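Local coordinates for protein GlcNAc-alpha-1,4-Gal-releasing endo-beta-galactosidase (Clostridium perfringens, PDB 1UPS) that probably cleaves internal beta-galactosidic bonds in glycans as an endo-beta-galactosidase that releases the disaccharide GlcNAc-alpha-1,4-Gal, and carries a bound calcium ion, at residues L74-T79 with K267-D272; V93-I98 with I249-T254; A135-T140 with L172-S177. All coordinates share one frame; numbering follows the deposited sequence.

Contact 1 (L74-T79 with K267-D272); sequences LVEYIT and KEWAID. With CA (calcium ion), chain C.
L74 and I271 at one end, and I78 and K267 at the other, pair as hydrogen-bonded residues of two antiparallel strands whose axes run at 171° and come within 4.6 Å. The outer bonds are short, with I271 N to L74 O and I78 N to K267 O both 2.8 Å. Between them the ladder slackens: W269 N to E76 O is a weak bond of 3.4 Å, and a water wedges in, accepting from E76 N and donating to both L74 O and W269 O. A side-chain bond spans this slack part. W269 NE1 donates to E76 OE2 at 3.0 Å, meeting the carboxylate on its anti side, tilted somewhat from the plane. W269 CG sits between its backbone N and carbonyl carbon (chi1 68°), which brings the indole alongside the extended E76 chain, carboxylate and ring planes 50° apart. I271 CD1 sits over one indole face, toward its rim, and also meets L74 CD2 at 4.1 Å, so the three form one apolar patch next to the buried carboxylate. On the other face of the sheet lie V75, Y77, E268 and A270; E268 CB packs against Y77 CB at 3.7 Å, while its carboxylate forms a salt bridge with R68. Just past the pairing, D272 grips the calcium ion with O and OD2, both at 2.4 Å; E37, G72 and two waters also coordinate the metal. Such an antiparallel pair is part of the beta-sandwich (jelly roll) of glycoside hydrolase family 16, here with a calcium site at its strand ends.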
loop_
_atom_site.group_PDB
_atom_site.type_symbol
_atom_site.label_atom_id
_atom_site.label_comp_id
_atom_site.label_asym_id
_atom_site.label_seq_id
_atom_site.Cartn_x
_atom_site.Cartn_y
_atom_site.Cartn_z
ATOM N N LEU A 74 3.089 -10.461 -19.629
ATOM C CA LEU A 74 2.827 -9.237 -20.387
ATOM C C LEU A 74 4.059 -8.328 -20.279
ATOM O O LEU A 74 4.521 -8.006 -19.165
ATOM C CB LEU A 74 1.592 -8.516 -19.821
ATOM C CG LEU A 74 1.326 -7.089 -20.329
ATOM C CD1 LEU A 74 0.868 -7.133 -21.782
ATOM C CD2 LEU A 74 0.265 -6.425 -19.421
ATOM N N VAL A 75 4.575 -7.915 -21.433
ATOM C CA VAL A 75 5.682 -6.963 -21.506
ATOM C C VAL A 75 5.183 -5.665 -22.161
ATOM O O VAL A 75 5.137 -5.543 -23.397
ATOM C CB VAL A 75 6.910 -7.551 -22.265
ATOM C CG1 VAL A 75 8.058 -6.519 -22.390
ATOM C CG2 VAL A 75 7.390 -8.835 -21.596
ATOM N N GLU A 76 4.793 -4.709 -21.318
ATOM C CA GLU A 76 4.465 -3.355 -21.790
ATOM C C GLU A 76 5.763 -2.638 -22.092
ATOM O O GLU A 76 6.697 -2.738 -21.313
ATOM C CB GLU A 76 3.743 -2.597 -20.670
ATOM C CG GLU A 76 2.396 -3.213 -20.339
ATOM C CD GLU A 76 1.641 -2.414 -19.280
ATOM O OE1 GLU A 76 0.393 -2.313 -19.384
ATOM O OE2 GLU A 76 2.297 -1.904 -18.349
ATOM N N TYR A 77 5.822 -1.902 -23.201
ATOM C CA TYR A 77 7.046 -1.202 -23.556
ATOM C C TYR A 77 6.777 0.130 -24.232
ATOM O O TYR A 77 5.713 0.335 -24.839
ATOM C CB TYR A 77 7.971 -2.081 -24.424
ATOM C CG TYR A 77 7.444 -2.521 -25.786
ATOM C CD1 TYR A 77 6.795 -3.750 -25.957
ATOM C CD2 TYR A 77 7.638 -1.720 -26.920
ATOM C CE1 TYR A 77 6.347 -4.172 -27.248
ATOM C CE2 TYR A 77 7.188 -2.125 -28.191
ATOM C CZ TYR A 77 6.554 -3.344 -28.348
ATOM O OH TYR A 77 6.120 -3.719 -29.610
ATOM N N ILE A 78 7.749 1.022 -24.096
ATOM C CA ILE A 78 7.752 2.298 -24.799
ATOM C C ILE A 78 8.944 2.291 -25.749
ATOM O O ILE A 78 10.081 2.083 -25.316
ATOM C CB ILE A 78 7.930 3.462 -23.814
ATOM C CG1 ILE A 78 6.861 3.399 -22.705
ATOM C CG2 ILE A 78 7.889 4.819 -24.585
ATOM C CD1 ILE A 78 7.114 4.414 -21.528
ATOM N N THR A 79 8.696 2.540 -27.031
ATOM C CA THR A 79 9.804 2.643 -27.981
ATOM C C THR A 79 10.404 4.040 -28.009
ATOM O O THR A 79 9.753 5.021 -27.601
ATOM C CB THR A 79 9.379 2.282 -29.401
ATOM O OG1 THR A 79 8.310 3.148 -29.808
ATOM C CG2 THR A 79 8.774 0.862 -29.446
ATOM N N LYS A 267 11.810 1.070 -22.988
ATOM C CA LYS A 267 11.476 1.018 -21.557
ATOM C C LYS A 267 10.446 -0.093 -21.422
ATOM O O LYS A 267 9.368 -0.029 -22.034
ATOM C CB LYS A 267 10.907 2.346 -21.037
ATOM C CG LYS A 267 11.623 3.623 -21.514
ATOM C CD LYS A 267 13.127 3.617 -21.177
ATOM C CE LYS A 267 13.756 4.911 -21.718
ATOM N NZ LYS A 267 15.253 4.962 -21.546
ATOM N N GLU A 268 10.760 -1.116 -20.629
ATOM C CA GLU A 268 9.853 -2.240 -20.534
ATOM C C GLU A 268 9.927 -2.933 -19.192
ATOM O O GLU A 268 10.979 -2.938 -18.545
ATOM C CB GLU A 268 10.105 -3.245 -21.660
ATOM C CG GLU A 268 11.522 -3.777 -21.789
ATOM C CD GLU A 268 11.695 -4.632 -23.057
ATOM O OE1 GLU A 268 12.433 -5.628 -23.026
ATOM O OE2 GLU A 268 11.069 -4.320 -24.094
ATOM N N TRP A 269 8.800 -3.512 -18.799
ATOM C CA TRP A 269 8.744 -4.420 -17.650
ATOM C C TRP A 269 7.877 -5.617 -17.954
ATOM O O TRP A 269 7.225 -5.670 -19.006
ATOM C CB TRP A 269 8.267 -3.721 -16.369
ATOM C CG TRP A 269 6.810 -3.235 -16.305
ATOM C CD1 TRP A 269 6.062 -2.633 -17.301
ATOM C CD2 TRP A 269 5.974 -3.270 -15.154
ATOM N NE1 TRP A 269 4.806 -2.313 -16.822
ATOM C CE2 TRP A 269 4.730 -2.687 -15.505
ATOM C CE3 TRP A 269 6.146 -3.740 -13.842
ATOM C CZ2 TRP A 269 3.674 -2.552 -14.589
ATOM C CZ3 TRP A 269 5.098 -3.616 -12.936
ATOM C CH2 TRP A 269 3.879 -3.021 -13.312
ATOM N N ALA A 270 7.872 -6.591 -17.042
ATOM C CA ALA A 270 7.217 -7.862 -17.323
ATOM C C ALA A 270 6.308 -8.254 -16.174
ATOM O O ALA A 270 6.742 -8.257 -15.019
ATOM C CB ALA A 270 8.265 -8.973 -17.576
ATOM N N ILE A 271 5.049 -8.551 -16.487
ATOM C CA ILE A 271 4.099 -8.995 -15.462
ATOM C C ILE A 271 3.660 -10.433 -15.745
ATOM O O ILE A 271 3.026 -10.699 -16.761
ATOM C CB ILE A 271 2.871 -8.063 -15.410
ATOM C CG1 ILE A 271 3.314 -6.594 -15.271
ATOM C CG2 ILE A 271 1.945 -8.439 -14.240
ATOM C CD1 ILE A 271 2.498 -5.654 -16.120
ATOM N N ASP A 272 3.966 -11.340 -14.816
ATOM C CA ASP A 272 3.678 -12.770 -14.987
ATOM C C ASP A 272 2.186 -13.063 -14.842
ATOM O O ASP A 272 1.610 -13.843 -15.619
ATOM C CB ASP A 272 4.518 -13.582 -13.983
ATOM C CG ASP A 272 4.272 -15.081 -14.068
ATOM O OD1 ASP A 272 4.535 -15.753 -13.042
ATOM O OD2 ASP A 272 3.840 -15.652 -15.098
HETATM CA CA CA C . 2.076 -15.920 -16.673
HETATM O O HOH W 1 4.433 -5.200 -18.538
HETATM O O HOH W 2 3.603 -17.879 -16.734
HETATM O O HOH W 3 1.111 -17.209 -14.920
#

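Contact 2 (V93-I98 with I249-T254); sequences VRSSAI and ILNIYT
S95 and Y253 face each other across an antiparallel ladder (169° between strand directions) that is bonded at all three hydrogen-bonded pairs: R94 with T254, S96 with I252 and I98 with L250 each exchange two backbone hydrogen bonds. The tight part lies at the middle, on the face carrying S95, A97, N251 and Y253. A97 CB and N251 CB approach to 3.2 Å, unusually short for two carbons, a tight and perhaps strained spot. Beside it S95 OG, placed anti to its own N (chi1 179°), donates to I252 O at 2.9 Å from above the carbonyl plane; I252 O also accepts S96 N at 3.1 Å and so is gripped twice. The same OG sits over the centre of the Y253 ring, 3.9 Å above its plane, and takes a weak bond from N251 ND2. That amide is held by a straighter bond to Y253 OH, 3.0 Å and close to the amide plane, while its OD1 accepts from W149 NE1; Y253 OH also hydrogen-bonds Y52 OH. Together these bonds, with W149 and Y52 at the ends, restrain the N251 amide and the tyrosine hydroxyl. The looser, partly exposed end is V93, whose CG1 merely touches the edge of the Y253 ring at CD2, 3.9 Å away. The opposite face, with R94, S96, I98, L250, I252 and T254, makes the broader contact at ordinary van der Waals distances; I98 CG1 lies 4.0 Å from L250 CB. There R94 turns its guanidinium to D255. Strand 94-99 is outermost in its sheet, and strand 246-254 continues it to strand 145-152, whose H145 stacks on Y253. The opposite face packs on strands 73-78 and 267-279: I98 on L74 and E76, I252 on I78, and L250 and I252 on W269.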
loop_
_atom_site.group_PDB
_atom_site.type_symbol
_atom_site.label_atom_id
_atom_site.label_comp_id
_atom_site.label_asym_id
_atom_site.label_seq_id
_atom_site.Cartn_x
_atom_site.Cartn_y
_atom_site.Cartn_z
ATOM N N VAL A 93 4.715 13.528 -21.946
ATOM C CA VAL A 93 4.808 12.246 -21.216
ATOM C C VAL A 93 4.472 11.086 -22.163
ATOM O O VAL A 93 3.507 11.156 -22.928
ATOM C CB VAL A 93 3.805 12.201 -20.038
ATOM C CG1 VAL A 93 3.735 10.791 -19.407
ATOM C CG2 VAL A 93 4.155 13.258 -18.953
ATOM N N ARG A 94 5.258 10.023 -22.107
ATOM C CA ARG A 94 4.945 8.830 -22.875
ATOM C C ARG A 94 4.553 7.730 -21.919
ATOM O O ARG A 94 5.123 7.635 -20.833
ATOM C CB ARG A 94 6.141 8.449 -23.717
ATOM C CG ARG A 94 6.385 9.580 -24.761
ATOM C CD ARG A 94 7.460 9.287 -25.707
ATOM N NE ARG A 94 8.789 9.629 -25.208
ATOM C CZ ARG A 94 9.875 9.381 -25.920
ATOM N NH1 ARG A 94 11.077 9.707 -25.474
ATOM N NH2 ARG A 94 9.744 8.795 -27.112
ATOM N N SER A 95 3.579 6.914 -22.308
ATOM C CA SER A 95 3.154 5.799 -21.452
ATOM C C SER A 95 2.521 4.713 -22.302
ATOM O O SER A 95 1.829 5.023 -23.275
ATOM C CB SER A 95 2.161 6.273 -20.360
ATOM O OG SER A 95 1.713 5.183 -19.524
ATOM N N SER A 96 2.766 3.455 -21.933
ATOM C CA SER A 96 2.037 2.328 -22.499
ATOM C C SER A 96 1.216 1.711 -21.374
ATOM O O SER A 96 1.778 1.187 -20.393
ATOM C CB SER A 96 2.992 1.281 -23.073
ATOM O OG SER A 96 3.494 1.691 -24.339
ATOM N N ALA A 97 -0.104 1.725 -21.527
ATOM C CA ALA A 97 -1.007 1.296 -20.434
ATOM C C ALA A 97 -2.088 0.300 -20.868
ATOM O O ALA A 97 -2.588 0.359 -22.008
ATOM C CB ALA A 97 -1.694 2.539 -19.808
ATOM N N ILE A 98 -2.471 -0.584 -19.941
ATOM C CA ILE A 98 -3.749 -1.282 -20.067
ATOM C C ILE A 98 -4.616 -0.915 -18.872
ATOM O O ILE A 98 -4.090 -0.582 -17.792
ATOM C CB ILE A 98 -3.583 -2.822 -20.236
ATOM C CG1 ILE A 98 -2.963 -3.479 -18.983
ATOM C CG2 ILE A 98 -2.755 -3.122 -21.495
ATOM C CD1 ILE A 98 -3.069 -5.017 -18.958
ATOM N N ILE A 249 -5.157 -0.065 -13.360
ATOM C CA ILE A 249 -4.292 0.335 -14.477
ATOM C C ILE A 249 -2.924 -0.299 -14.273
ATOM O O ILE A 249 -2.393 -0.287 -13.157
ATOM C CB ILE A 249 -4.146 1.894 -14.526
ATOM C CG1 ILE A 249 -5.542 2.561 -14.604
ATOM C CG2 ILE A 249 -3.172 2.307 -15.672
ATOM C CD1 ILE A 249 -5.513 4.102 -14.591
ATOM N N LEU A 250 -2.360 -0.854 -15.349
ATOM C CA LEU A 250 -0.991 -1.344 -15.332
ATOM C C LEU A 250 -0.269 -0.628 -16.468
ATOM O O LEU A 250 -0.673 -0.734 -17.625
ATOM C CB LEU A 250 -0.954 -2.872 -15.563
ATOM C CG LEU A 250 -1.321 -3.727 -14.359
ATOM C CD1 LEU A 250 -1.739 -5.170 -14.824
ATOM C CD2 LEU A 250 -0.174 -3.780 -13.371
ATOM N N ASN A 251 0.787 0.109 -16.141
ATOM C CA ASN A 251 1.443 0.931 -17.156
ATOM C C ASN A 251 2.903 1.254 -16.859
ATOM O O ASN A 251 3.440 0.904 -15.794
ATOM C CB ASN A 251 0.570 2.169 -17.558
ATOM C CG ASN A 251 0.435 3.230 -16.468
ATOM O OD1 ASN A 251 0.615 2.966 -15.286
ATOM N ND2 ASN A 251 0.081 4.462 -16.889
ATOM N N ILE A 252 3.553 1.869 -17.840
ATOM C CA ILE A 252 4.948 2.242 -17.727
ATOM C C ILE A 252 5.101 3.620 -18.365
ATOM O O ILE A 252 4.369 3.948 -19.284
ATOM C CB ILE A 252 5.848 1.167 -18.388
ATOM C CG1 ILE A 252 7.336 1.494 -18.163
ATOM C CG2 ILE A 252 5.471 0.939 -19.888
ATOM C CD1 ILE A 252 8.296 0.279 -18.424
ATOM N N TYR A 253 6.023 4.427 -17.837
ATOM C CA TYR A 253 6.150 5.819 -18.243
ATOM C C TYR A 253 7.602 6.174 -18.492
ATOM O O TYR A 253 8.522 5.593 -17.878
ATOM C CB TYR A 253 5.779 6.723 -17.081
ATOM C CG TYR A 253 4.373 6.715 -16.602
ATOM C CD1 TYR A 253 3.927 5.734 -15.716
ATOM C CD2 TYR A 253 3.481 7.741 -16.984
ATOM C CE1 TYR A 253 2.603 5.771 -15.214
ATOM C CE2 TYR A 253 2.164 7.772 -16.495
ATOM C CZ TYR A 253 1.743 6.773 -15.605
ATOM O OH TYR A 253 0.451 6.783 -15.102
ATOM N N THR A 254 7.810 7.162 -19.358
ATOM C CA THR A 254 9.050 7.945 -19.295
ATOM C C THR A 254 8.770 9.398 -19.697
ATOM O O THR A 254 7.678 9.691 -20.192
ATOM C CB THR A 254 10.196 7.285 -20.109
ATOM O OG1 THR A 254 11.452 7.927 -19.780
ATOM C CG2 THR A 254 10.003 7.514 -21.632
#

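Contact 3 (A135-T140 with L172-S177); sequences AKLSNT and LETFFS
The F176 ring carries the S138 side chain over one face: OG stands 3.8 Å above the ring plane over its centre, and CB touches CE1 at 3.5 Å. T140 OG1 approaches obliquely, 3.4 Å from CD2, while F176 also packs against Q146 and K267. In the family 16 beta-sandwich this is a loop-to-loop contact, between the loop following strand 129-136 and the one following strand 168-170. The two hydroxyls that border the ring are linked to each other, S138 OG and T140 OG1 lying 2.9 Å apart in a hydrogen bond, which ties the serine over the ring face to the threonine beside it. With chi1 at 180°, S138 carries its OG away from its own N and over the ring centre. Deeper in, contact is apolar: the L137 and T174 side chains cross at about a right angle, L137 CD1 lying 3.8 Å from T174 CB, and L137 CD2 reaches L172 CD1 at 4.2 Å. L137 also leans on W269 and P210, while T174 OG1 bonds to R183 N. No direct hydrogen bond joins 135-140 to 172-177; a water donates to both S138 O, at 2.7 Å, and F176 O, at 2.8 Å.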
loop_
_atom_site.group_PDB
_atom_site.type_symbol
_atom_site.label_atom_id
_atom_site.label_comp_id
_atom_site.label_asym_id
_atom_site.label_seq_id
_atom_site.Cartn_x
_atom_site.Cartn_y
_atom_site.Cartn_z
ATOM N N ALA A 135 6.000 -9.731 -10.804
ATOM C CA ALA A 135 6.536 -8.845 -11.830
ATOM C C ALA A 135 8.042 -8.703 -11.714
ATOM O O ALA A 135 8.593 -8.842 -10.626
ATOM C CB ALA A 135 5.852 -7.424 -11.719
ATOM N N LYS A 136 8.690 -8.411 -12.846
ATOM C CA LYS A 136 10.106 -8.077 -12.919
ATOM C C LYS A 136 10.178 -6.670 -13.518
ATOM O O LYS A 136 9.652 -6.425 -14.618
ATOM C CB LYS A 136 10.844 -9.084 -13.802
ATOM C CG LYS A 136 12.300 -8.705 -14.078
ATOM C CD LYS A 136 13.141 -9.877 -14.547
ATOM C CE LYS A 136 12.755 -10.433 -15.897
ATOM N NZ LYS A 136 13.532 -11.733 -16.107
ATOM N N LEU A 137 10.814 -5.753 -12.785
ATOM C CA LEU A 137 10.763 -4.325 -13.126
ATOM C C LEU A 137 11.796 -3.949 -14.187
ATOM O O LEU A 137 12.715 -4.729 -14.482
ATOM C CB LEU A 137 10.975 -3.470 -11.874
ATOM C CG LEU A 137 10.067 -3.768 -10.663
ATOM C CD1 LEU A 137 10.229 -2.688 -9.609
ATOM C CD2 LEU A 137 8.619 -3.887 -11.048
ATOM N N SER A 138 11.621 -2.765 -14.781
ATOM C CA SER A 138 12.545 -2.304 -15.810
ATOM C C SER A 138 13.988 -2.303 -15.339
ATOM O O SER A 138 14.266 -1.868 -14.232
ATOM C CB SER A 138 12.191 -0.873 -16.235
ATOM O OG SER A 138 13.106 -0.426 -17.239
ATOM N N ASN A 139 14.902 -2.772 -16.200
ATOM C CA ASN A 139 16.340 -2.685 -15.906
ATOM C C ASN A 139 17.054 -1.575 -16.698
ATOM O O ASN A 139 18.289 -1.538 -16.753
ATOM C CB ASN A 139 17.025 -4.066 -16.138
ATOM C CG ASN A 139 17.126 -4.447 -17.610
ATOM O OD1 ASN A 139 16.696 -3.716 -18.504
ATOM N ND2 ASN A 139 17.727 -5.632 -17.875
ATOM N N THR A 140 16.288 -0.665 -17.310
ATOM C CA THR A 140 16.896 0.373 -18.172
ATOM C C THR A 140 17.669 1.426 -17.397
ATOM O O THR A 140 18.576 2.072 -17.953
ATOM C CB THR A 140 15.833 1.125 -19.013
ATOM O OG1 THR A 140 14.848 1.726 -18.148
ATOM C CG2 THR A 140 15.058 0.176 -19.923
ATOM N N LEU A 172 2.122 -0.003 -6.757
ATOM C CA LEU A 172 3.526 0.027 -7.119
ATOM C C LEU A 172 3.728 1.207 -8.063
ATOM O O LEU A 172 2.953 1.402 -8.995
ATOM C CB LEU A 172 3.921 -1.294 -7.809
ATOM C CG LEU A 172 5.405 -1.430 -8.169
ATOM C CD1 LEU A 172 5.863 -2.899 -8.017
ATOM C CD2 LEU A 172 5.645 -0.996 -9.621
ATOM N N GLU A 173 4.765 1.999 -7.807
ATOM C CA GLU A 173 5.064 3.164 -8.621
ATOM C C GLU A 173 6.578 3.322 -8.769
ATOM O O GLU A 173 7.080 4.415 -9.061
ATOM C CB GLU A 173 4.414 4.421 -7.973
ATOM C CG GLU A 173 4.296 5.575 -8.943
ATOM C CD GLU A 173 3.747 6.856 -8.306
ATOM O OE1 GLU A 173 2.946 7.510 -8.987
ATOM O OE2 GLU A 173 4.161 7.242 -7.182
ATOM N N THR A 174 7.293 2.206 -8.595
ATOM C CA THR A 174 8.757 2.194 -8.480
ATOM C C THR A 174 9.485 2.851 -9.662
ATOM O O THR A 174 9.228 2.525 -10.825
ATOM C CB THR A 174 9.220 0.754 -8.280
ATOM O OG1 THR A 174 8.534 0.221 -7.118
ATOM C CG2 THR A 174 10.722 0.714 -7.925
ATOM N N PHE A 175 10.408 3.757 -9.354
ATOM C CA PHE A 175 11.204 4.461 -10.389
ATOM C C PHE A 175 12.298 3.575 -10.943
ATOM O O PHE A 175 12.925 2.839 -10.181
ATOM C CB PHE A 175 11.909 5.676 -9.802
ATOM C CG PHE A 175 11.002 6.852 -9.502
ATOM C CD1 PHE A 175 11.552 8.120 -9.377
ATOM C CD2 PHE A 175 9.620 6.685 -9.334
ATOM C CE1 PHE A 175 10.729 9.230 -9.103
ATOM C CE2 PHE A 175 8.794 7.778 -9.050
ATOM C CZ PHE A 175 9.369 9.057 -8.923
ATOM N N PHE A 176 12.580 3.695 -12.244
ATOM C CA PHE A 176 13.695 2.963 -12.875
ATOM C C PHE A 176 15.045 3.273 -12.198
ATOM O O PHE A 176 15.931 2.415 -12.165
ATOM C CB PHE A 176 13.892 3.352 -14.353
ATOM C CG PHE A 176 12.692 3.130 -15.256
ATOM C CD1 PHE A 176 11.625 2.321 -14.887
ATOM C CD2 PHE A 176 12.663 3.762 -16.509
ATOM C CE1 PHE A 176 10.524 2.146 -15.748
ATOM C CE2 PHE A 176 11.572 3.595 -17.376
ATOM C CZ PHE A 176 10.501 2.795 -16.995
ATOM N N SER A 177 15.195 4.499 -11.685
ATOM C CA SER A 177 16.480 4.958 -11.124
ATOM C C SER A 177 16.740 4.542 -9.658
ATOM O O SER A 177 17.831 4.809 -9.099
ATOM C CB SER A 177 16.593 6.481 -11.266
ATOM O OG SER A 177 15.729 7.156 -10.366
HETATM O O HOH W 4 16.010 0.201 -13.823
#

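How the contacts relate
Contacts 1 and 2 pair strands in the sandwich's two sheets, whereas contact 3 joins loops. Contacts 2 and 3 are almost wholly buried; contact 1 has one partly exposed face (Y77, E268, A270). Contacts 1 and 2 meet face to face in the core: Y77 O probably accepts from S96 OG, and E76 OE1 comes within 2.6 Å of L250 O, suggesting a protonated carboxyl. The first segment of contact 3 leaves the sheet of contact 1, where K136 N probably bonds to A270 O, and F176 CZ touches I252 of contact 2. Backbone ladders dominate contact 1, ending at calcium, and contact 2, with its polar cluster; ring packing, apolar L137 contacts and a bridging water serve contact 3.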